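Local coordinates for protein putative alpha-L-fucosidase (Bacteroides thetaiotaomicron, PDB 3EYP) that probably acts as an alpha-L-fucosidase of glycoside hydrolase family 29, cleaving terminal alpha-linked L-fucose from glycoconjugates, at residues A[154-165]-A[184-195]. Numbering follows the deposited sequence.
Sequences MSDYGKIWETWW and IVREKQPDCVIF
Gln189 and the loop 158-160 illustrate how one beta-alpha-beta unit of a TIM-type barrel, the catalytic fold of family 29, is closed at the N-terminal ends of its strands. Strands 162-164 and 193-195 run parallel, joined by helix 175-188, and three bridges pair Glu162, Thr163 and Trp164 with Val193, Ile194 and Phe195. Gln189, the first residue to leave that helix, grips the chain that leads into strand 162-164. Its CB lies near Ile160 O, and its CG packs 3.7 Å from Met154 SD. The chain then bends at chi2 (-68°), setting the amide between two stretches of backbone. At the tip, OE1 accepts a nearly straight bond from Ile160 N, which sits well above the carbonyl plane, while NE2 donates to Met154 O at 2.8 Å and, less directly, to Gly158 O. Three bonds thus fix the rotation of this buried amide. Further out, Lys159, fully extended, lays its CD over a face of the Trp161 ring and brings NZ to the anti side of Asp191 OD2 in a salt bridge. Lys188 NZ donates to Ser155 OG, which is also bonded to Gly151.

At the other end of the strands, Phe195 lies flat over Trp164 in an offset stack, the centroid of the Trp164 six-membered ring 3.9 Å from that of the Phe195 ring, with planes 1° from parallel; Phe195 CB also makes a CH-pi contact with the five-membered ring. Trp164 NE1 is hydrogen-bonded to Glu253 of strand 253-257, and a bound glycerol lies close by, consistent with a pocket. With an alanine here, the Phe195 ring is likely to lose its stacking partner and Glu253 this donor. On the sheet face of Thr163, Cys192 SG rests 3.3 Å from Thr163 OG1.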
ATOM      1  N   MET A 154      -6.526 -20.478  -4.030  1.00 39.08           N
ATOM      2  CA  MET A 154      -7.204 -20.068  -2.755  1.00 39.61           C
ATOM      3  C   MET A 154      -7.424 -21.236  -1.790  1.00 41.81           C
ATOM      4  O   MET A 154      -7.832 -21.049  -0.623  1.00 41.35           O
ATOM      5  CB  MET A 154      -8.565 -19.394  -3.026  1.00 40.94           C
ATOM      6  CG  MET A 154      -8.528 -17.953  -3.642  1.00 39.06           C
ATOM      7  SD  MET A 154      -7.488 -16.663  -2.894  1.00 32.88           S
ATOM      8  CE  MET A 154      -6.173 -16.686  -4.125  1.00 39.93           C
ATOM      9  N   SER A 155      -7.132 -22.432  -2.300  1.00 42.91           N
ATOM     10  CA  SER A 155      -7.337 -23.681  -1.568  1.00 43.22           C
ATOM     11  C   SER A 155      -6.061 -24.382  -1.143  1.00 43.81           C
ATOM     12  O   SER A 155      -6.005 -24.992  -0.080  1.00 43.22           O
ATOM     13  CB  SER A 155      -8.181 -24.673  -2.377  1.00 43.70           C
ATOM     14  OG  SER A 155      -9.483 -24.196  -2.696  1.00 45.24           O
ATOM     15  N   ASP A 156      -5.061 -24.410  -2.002  1.00 43.68           N
ATOM     16  CA  ASP A 156      -3.997 -25.400  -1.836  1.00 44.01           C
ATOM     17  C   ASP A 156      -2.638 -24.783  -1.483  1.00 43.47           C
ATOM     18  O   ASP A 156      -1.632 -25.472  -1.417  1.00 43.28           O
ATOM     19  CB  ASP A 156      -3.825 -26.282  -3.093  1.00 43.75           C
ATOM     20  CG  ASP A 156      -5.112 -27.046  -3.482  1.00 46.98           C
ATOM     21  OD1 ASP A 156      -5.856 -27.500  -2.585  1.00 45.54           O
ATOM     22  OD2 ASP A 156      -5.371 -27.170  -4.708  1.00 49.61           O
ATOM     23  N   TYR A 157      -2.641 -23.480  -1.294  1.00 43.31           N
ATOM     24  CA  TYR A 157      -1.392 -22.723  -1.151  1.00 42.43           C
ATOM     25  C   TYR A 157      -1.272 -21.902   0.112  1.00 42.79           C
ATOM     26  O   TYR A 157      -0.562 -20.898   0.189  1.00 42.73           O
ATOM     27  CB  TYR A 157      -1.207 -21.851  -2.425  1.00 43.05           C
ATOM     28  CG  TYR A 157      -0.803 -22.684  -3.613  1.00 39.53           C
ATOM     29  CD1 TYR A 157       0.519 -22.921  -3.895  1.00 43.31           C
ATOM     30  CD2 TYR A 157      -1.768 -23.295  -4.423  1.00 40.28           C
ATOM     31  CE1 TYR A 157       0.894 -23.719  -4.964  1.00 41.73           C
ATOM     32  CE2 TYR A 157      -1.399 -24.044  -5.482  1.00 39.20           C
ATOM     33  CZ  TYR A 157      -0.071 -24.257  -5.758  1.00 38.69           C
ATOM     34  OH  TYR A 157       0.303 -25.062  -6.830  1.00 40.37           O
ATOM     35  N   GLY A 158      -1.995 -22.341   1.133  1.00 41.96           N
ATOM     36  CA  GLY A 158      -1.918 -21.702   2.449  1.00 42.10           C
ATOM     37  C   GLY A 158      -2.748 -20.424   2.570  1.00 40.10           C
ATOM     38  O   GLY A 158      -3.612 -20.187   1.812  1.00 40.50           O
ATOM     39  N   LYS A 159      -2.507 -19.631   3.584  1.00 40.34           N
ATOM     40  CA  LYS A 159      -3.390 -18.452   3.862  1.00 41.27           C
ATOM     41  C   LYS A 159      -2.986 -17.363   2.903  1.00 39.59           C
ATOM     42  O   LYS A 159      -1.794 -17.097   2.717  1.00 40.31           O
ATOM     43  CB  LYS A 159      -3.234 -17.893   5.291  1.00 41.79           C
ATOM     44  CG  LYS A 159      -4.268 -16.785   5.572  1.00 43.32           C
ATOM     45  CD  LYS A 159      -4.372 -16.395   7.047  1.00 46.13           C
ATOM     46  CE  LYS A 159      -5.595 -15.562   7.266  1.00 45.92           C
ATOM     47  NZ  LYS A 159      -5.829 -15.275   8.666  1.00 48.00           N
ATOM     48  N   ILE A 160      -3.982 -16.768   2.277  1.00 39.79           N
ATOM     49  CA  ILE A 160      -3.766 -15.733   1.267  1.00 39.26           C
ATOM     50  C   ILE A 160      -4.361 -14.409   1.809  1.00 39.65           C
ATOM     51  O   ILE A 160      -5.550 -14.347   2.180  1.00 39.16           O
ATOM     52  CB  ILE A 160      -4.405 -16.131  -0.088  1.00 39.63           C
ATOM     53  CG1 ILE A 160      -3.919 -17.489  -0.656  1.00 40.11           C
ATOM     54  CG2 ILE A 160      -4.209 -14.973  -1.204  1.00 37.13           C
ATOM     55  CD1 ILE A 160      -2.490 -17.584  -1.052  1.00 37.20           C
ATOM     56  N   TRP A 161      -3.517 -13.364   1.847  1.00 39.50           N
ATOM     57  CA  TRP A 161      -3.893 -12.083   2.478  1.00 40.58           C
ATOM     58  C   TRP A 161      -4.221 -10.940   1.508  1.00 40.29           C
ATOM     59  O   TRP A 161      -4.752  -9.900   1.903  1.00 41.38           O
ATOM     60  CB  TRP A 161      -2.795 -11.614   3.430  1.00 40.56           C
ATOM     61  CG  TRP A 161      -2.501 -12.489   4.573  1.00 40.66           C
ATOM     62  CD1 TRP A 161      -1.624 -13.540   4.599  1.00 38.39           C
ATOM     63  CD2 TRP A 161      -2.974 -12.311   5.900  1.00 41.17           C
ATOM     64  NE1 TRP A 161      -1.560 -14.053   5.871  1.00 41.52           N
ATOM     65  CE2 TRP A 161      -2.385 -13.312   6.689  1.00 41.60           C
ATOM     66  CE3 TRP A 161      -3.854 -11.397   6.504  1.00 40.97           C
ATOM     67  CZ2 TRP A 161      -2.655 -13.434   8.046  1.00 43.30           C
ATOM     68  CZ3 TRP A 161      -4.125 -11.530   7.857  1.00 46.34           C
ATOM     69  CH2 TRP A 161      -3.532 -12.539   8.609  1.00 42.15           C
ATOM     70  N   GLU A 162      -3.902 -11.152   0.249  1.00 39.64           N
ATOM     71  CA  GLU A 162      -4.341 -10.236  -0.835  1.00 38.36           C
ATOM     72  C   GLU A 162      -4.489 -10.944  -2.146  1.00 39.01           C
ATOM     73  O   GLU A 162      -3.660 -11.776  -2.513  1.00 38.05           O
ATOM     74  CB  GLU A 162      -3.378  -9.071  -1.016  1.00 39.35           C
ATOM     75  CG  GLU A 162      -3.921  -7.945  -1.884  1.00 36.89           C
ATOM     76  CD  GLU A 162      -3.483  -6.549  -1.443  1.00 42.54           C
ATOM     77  OE1 GLU A 162      -3.106  -6.398  -0.248  1.00 42.17           O
ATOM     78  OE2 GLU A 162      -3.477  -5.629  -2.329  1.00 38.39           O
ATOM     79  N   THR A 163      -5.581 -10.610  -2.835  1.00 39.04           N
ATOM     80  CA  THR A 163      -5.791 -11.022  -4.250  1.00 39.85           C
ATOM     81  C   THR A 163      -5.892  -9.753  -5.049  1.00 39.76           C
ATOM     82  O   THR A 163      -6.612  -8.837  -4.678  1.00 40.93           O
ATOM     83  CB  THR A 163      -7.074 -11.878  -4.418  1.00 39.76           C
ATOM     84  OG1 THR A 163      -6.893 -13.142  -3.788  1.00 43.31           O
ATOM     85  CG2 THR A 163      -7.410 -12.149  -5.850  1.00 41.39           C
ATOM     86  N   TRP A 164      -5.120  -9.688  -6.123  1.00 38.86           N
ATOM     87  CA  TRP A 164      -4.982  -8.461  -6.931  1.00 38.90           C
ATOM     88  C   TRP A 164      -5.591  -8.666  -8.296  1.00 39.30           C
ATOM     89  O   TRP A 164      -5.174  -9.572  -9.052  1.00 39.81           O
ATOM     90  CB  TRP A 164      -3.536  -8.112  -7.100  1.00 38.91           C
ATOM     91  CG  TRP A 164      -3.132  -6.712  -6.875  1.00 40.48           C
ATOM     92  CD1 TRP A 164      -2.909  -6.107  -5.684  1.00 42.81           C
ATOM     93  CD2 TRP A 164      -2.828  -5.746  -7.876  1.00 41.23           C
ATOM     94  NE1 TRP A 164      -2.536  -4.802  -5.875  1.00 40.23           N
ATOM     95  CE2 TRP A 164      -2.443  -4.563  -7.214  1.00 38.57           C
ATOM     96  CE3 TRP A 164      -2.856  -5.762  -9.274  1.00 42.20           C
ATOM     97  CZ2 TRP A 164      -2.063  -3.403  -7.903  1.00 37.87           C
ATOM     98  CZ3 TRP A 164      -2.488  -4.605  -9.949  1.00 41.68           C
ATOM     99  CH2 TRP A 164      -2.079  -3.457  -9.248  1.00 41.32           C
ATOM    100  N   TRP A 165      -6.521  -7.769  -8.634  1.00 39.83           N
ATOM    101  CA  TRP A 165      -7.180  -7.796  -9.955  1.00 40.09           C
ATOM    102  C   TRP A 165      -6.806  -6.552 -10.737  1.00 39.92           C
ATOM    103  O   TRP A 165      -7.366  -5.478 -10.510  1.00 38.26           O
ATOM    104  CB  TRP A 165      -8.696  -7.904  -9.855  1.00 39.74           C
ATOM    105  CG  TRP A 165      -9.200  -9.245  -9.375  1.00 41.15           C
ATOM    106  CD1 TRP A 165      -8.578 -10.431  -9.525  1.00 39.17           C
ATOM    107  CD2 TRP A 165     -10.427  -9.520  -8.681  1.00 39.86           C
ATOM    108  NE1 TRP A 165      -9.313 -11.430  -8.985  1.00 41.32           N
ATOM    109  CE2 TRP A 165     -10.450 -10.906  -8.420  1.00 42.33           C
ATOM    110  CE3 TRP A 165     -11.502  -8.736  -8.252  1.00 41.87           C
ATOM    111  CZ2 TRP A 165     -11.524 -11.540  -7.783  1.00 40.36           C
ATOM    112  CZ3 TRP A 165     -12.554  -9.350  -7.582  1.00 41.56           C
ATOM    113  CH2 TRP A 165     -12.582 -10.752  -7.388  1.00 39.54           C
ATOM    114  N   ILE A 184     -15.599 -17.013  -4.323  1.00 42.10           N
ATOM    115  CA  ILE A 184     -14.537 -17.995  -4.071  1.00 41.84           C
ATOM    116  C   ILE A 184     -13.542 -17.469  -3.097  1.00 40.17           C
ATOM    117  O   ILE A 184     -13.213 -18.116  -2.114  1.00 39.94           O
ATOM    118  CB  ILE A 184     -13.837 -18.477  -5.367  1.00 41.68           C
ATOM    119  CG1 ILE A 184     -14.847 -19.280  -6.184  1.00 43.67           C
ATOM    120  CG2 ILE A 184     -12.549 -19.233  -5.031  1.00 39.75           C
ATOM    121  CD1 ILE A 184     -14.696 -19.178  -7.676  1.00 44.10           C
ATOM    122  N   VAL A 185     -13.028 -16.298  -3.401  1.00 40.62           N
ATOM    123  CA  VAL A 185     -12.042 -15.653  -2.501  1.00 41.91           C
ATOM    124  C   VAL A 185     -12.549 -15.549  -1.056  1.00 43.24           C
ATOM    125  O   VAL A 185     -11.896 -15.965  -0.053  1.00 44.20           O
ATOM    126  CB  VAL A 185     -11.519 -14.276  -3.073  1.00 42.16           C
ATOM    127  CG1 VAL A 185     -10.571 -13.587  -2.086  1.00 42.43           C
ATOM    128  CG2 VAL A 185     -10.764 -14.458  -4.471  1.00 42.07           C
ATOM    129  N   ARG A 186     -13.762 -15.042  -0.955  1.00 45.57           N
ATOM    130  CA  ARG A 186     -14.338 -14.649   0.339  1.00 46.79           C
ATOM    131  C   ARG A 186     -14.596 -15.923   1.172  1.00 47.41           C
ATOM    132  O   ARG A 186     -14.354 -15.985   2.374  1.00 48.04           O
ATOM    133  CB  ARG A 186     -15.606 -13.845   0.101  1.00 47.18           C
ATOM    134  CG  ARG A 186     -15.988 -12.866   1.164  1.00 51.99           C
ATOM    135  CD  ARG A 186     -15.207 -11.539   1.096  1.00 50.75           C
ATOM    136  NE  ARG A 186     -13.884 -11.849   1.554  1.00 53.24           N
ATOM    137  CZ  ARG A 186     -12.786 -11.173   1.258  1.00 49.62           C
ATOM    138  NH1 ARG A 186     -12.824 -10.037   0.551  1.00 49.88           N
ATOM    139  NH2 ARG A 186     -11.663 -11.635   1.726  1.00 47.76           N
ATOM    140  N   GLU A 187     -15.077 -16.957   0.504  1.00 48.10           N
ATOM    141  CA  GLU A 187     -15.356 -18.227   1.183  1.00 47.88           C
ATOM    142  C   GLU A 187     -14.098 -18.940   1.652  1.00 47.03           C
ATOM    143  O   GLU A 187     -13.971 -19.381   2.796  1.00 45.11           O
ATOM    144  CB  GLU A 187     -16.213 -19.141   0.309  1.00 49.55           C
ATOM    145  CG  GLU A 187     -16.206 -20.578   0.832  1.00 55.31           C
ATOM    146  CD  GLU A 187     -17.091 -21.491   0.036  1.00 62.34           C
ATOM    147  OE1 GLU A 187     -16.547 -22.338  -0.713  1.00 68.69           O
ATOM    148  OE2 GLU A 187     -18.337 -21.369   0.167  1.00 68.05           O
ATOM    149  N   LYS A 188     -13.114 -18.999   0.783  1.00 44.86           N
ATOM    150  CA  LYS A 188     -11.951 -19.806   1.076  1.00 44.71           C
ATOM    151  C   LYS A 188     -10.930 -19.078   1.911  1.00 43.55           C
ATOM    152  O   LYS A 188     -10.163 -19.684   2.616  1.00 43.89           O
ATOM    153  CB  LYS A 188     -11.297 -20.280  -0.223  1.00 44.27           C
ATOM    154  CG  LYS A 188     -12.215 -21.227  -0.970  1.00 44.86           C
ATOM    155  CD  LYS A 188     -11.519 -21.905  -2.127  1.00 48.83           C
ATOM    156  CE  LYS A 188     -12.396 -23.003  -2.734  1.00 49.32           C
ATOM    157  NZ  LYS A 188     -12.199 -24.303  -1.984  1.00 48.30           N
ATOM    158  N   GLN A 189     -10.911 -17.759   1.754  1.00 43.41           N
ATOM    159  CA  GLN A 189      -9.896 -16.871   2.360  1.00 42.34           C
ATOM    160  C   GLN A 189     -10.533 -15.626   3.004  1.00 43.77           C
ATOM    161  O   GLN A 189     -10.433 -14.497   2.480  1.00 42.31           O
ATOM    162  CB  GLN A 189      -8.906 -16.442   1.274  1.00 42.45           C
ATOM    163  CG  GLN A 189      -8.082 -17.613   0.660  1.00 41.75           C
ATOM    164  CD  GLN A 189      -7.101 -18.230   1.639  1.00 40.60           C
ATOM    165  OE1 GLN A 189      -6.792 -17.632   2.685  1.00 40.01           O
ATOM    166  NE2 GLN A 189      -6.524 -19.405   1.274  1.00 41.42           N
ATOM    167  N   PRO A 190     -11.187 -15.804   4.150  1.00 44.65           N
ATOM    168  CA  PRO A 190     -11.992 -14.684   4.615  1.00 45.48           C
ATOM    169  C   PRO A 190     -11.173 -13.430   5.006  1.00 45.36           C
ATOM    170  O   PRO A 190     -11.704 -12.341   5.080  1.00 47.38           O
ATOM    171  CB  PRO A 190     -12.797 -15.274   5.786  1.00 46.39           C
ATOM    172  CG  PRO A 190     -12.259 -16.639   6.039  1.00 47.84           C
ATOM    173  CD  PRO A 190     -11.396 -17.049   4.909  1.00 45.30           C
ATOM    174  N   ASP A 191      -9.879 -13.573   5.197  1.00 44.97           N
ATOM    175  CA  ASP A 191      -9.064 -12.422   5.586  1.00 45.20           C
ATOM    176  C   ASP A 191      -8.389 -11.775   4.367  1.00 44.23           C
ATOM    177  O   ASP A 191      -7.604 -10.824   4.482  1.00 43.81           O
ATOM    178  CB  ASP A 191      -8.008 -12.819   6.603  1.00 45.83           C
ATOM    179  CG  ASP A 191      -8.581 -12.979   8.022  1.00 49.79           C
ATOM    180  OD1 ASP A 191      -9.789 -12.740   8.246  1.00 50.32           O
ATOM    181  OD2 ASP A 191      -7.789 -13.338   8.911  1.00 59.25           O
ATOM    182  N   CYS A 192      -8.739 -12.286   3.203  1.00 42.94           N
ATOM    183  CA  CYS A 192      -8.093 -11.841   1.966  1.00 42.19           C
ATOM    184  C   CYS A 192      -8.668 -10.514   1.470  1.00 40.86           C
ATOM    185  O   CYS A 192      -9.830 -10.369   1.158  1.00 40.34           O
ATOM    186  CB  CYS A 192      -8.171 -12.886   0.856  1.00 42.01           C
ATOM    187  SG  CYS A 192      -7.140 -12.402  -0.616  1.00 42.81           S
ATOM    188  N   VAL A 193      -7.778  -9.563   1.369  1.00 41.58           N
ATOM    189  CA  VAL A 193      -8.075  -8.204   0.861  1.00 40.76           C
ATOM    190  C   VAL A 193      -8.041  -8.248  -0.643  1.00 40.65           C
ATOM    191  O   VAL A 193      -7.106  -8.773  -1.269  1.00 40.05           O
ATOM    192  CB  VAL A 193      -6.990  -7.194   1.316  1.00 42.00           C
ATOM    193  CG1 VAL A 193      -7.153  -5.900   0.626  1.00 41.13           C
ATOM    194  CG2 VAL A 193      -6.978  -6.981   2.811  1.00 42.71           C
ATOM    195  N   ILE A 194      -9.088  -7.710  -1.237  1.00 40.24           N
ATOM    196  CA  ILE A 194      -9.185  -7.609  -2.691  1.00 39.92           C
ATOM    197  C   ILE A 194      -8.878  -6.215  -3.250  1.00 38.52           C
ATOM    198  O   ILE A 194      -9.550  -5.236  -2.897  1.00 38.93           O
ATOM    199  CB  ILE A 194     -10.534  -8.064  -3.176  1.00 38.71           C
ATOM    200  CG1 ILE A 194     -10.758  -9.545  -2.840  1.00 40.59           C
ATOM    201  CG2 ILE A 194     -10.677  -7.775  -4.689  1.00 38.75           C
ATOM    202  CD1 ILE A 194     -12.248  -9.964  -3.070  1.00 40.19           C
ATOM    203  N   PHE A 195      -7.825  -6.154  -4.064  1.00 38.47           N
ATOM    204  CA  PHE A 195      -7.508  -4.925  -4.865  1.00 38.99           C
ATOM    205  C   PHE A 195      -8.352  -5.087  -6.105  1.00 40.46           C
ATOM    206  O   PHE A 195      -8.129  -5.996  -6.913  1.00 38.52           O
ATOM    207  CB  PHE A 195      -6.027  -4.802  -5.226  1.00 37.65           C
ATOM    208  CG  PHE A 195      -5.712  -3.646  -6.120  1.00 38.10           C
ATOM    209  CD1 PHE A 195      -5.299  -2.411  -5.590  1.00 37.03           C
ATOM    210  CD2 PHE A 195      -5.794  -3.780  -7.492  1.00 38.16           C
ATOM    211  CE1 PHE A 195      -5.001  -1.319  -6.420  1.00 38.34           C
ATOM    212  CE2 PHE A 195      -5.462  -2.683  -8.353  1.00 39.28           C
ATOM    213  CZ  PHE A 195      -5.081  -1.466  -7.807  1.00 37.21           C
TER
HETATM  214  O   HOH W   1      -8.770 -22.246   2.032  1.00 55.77           O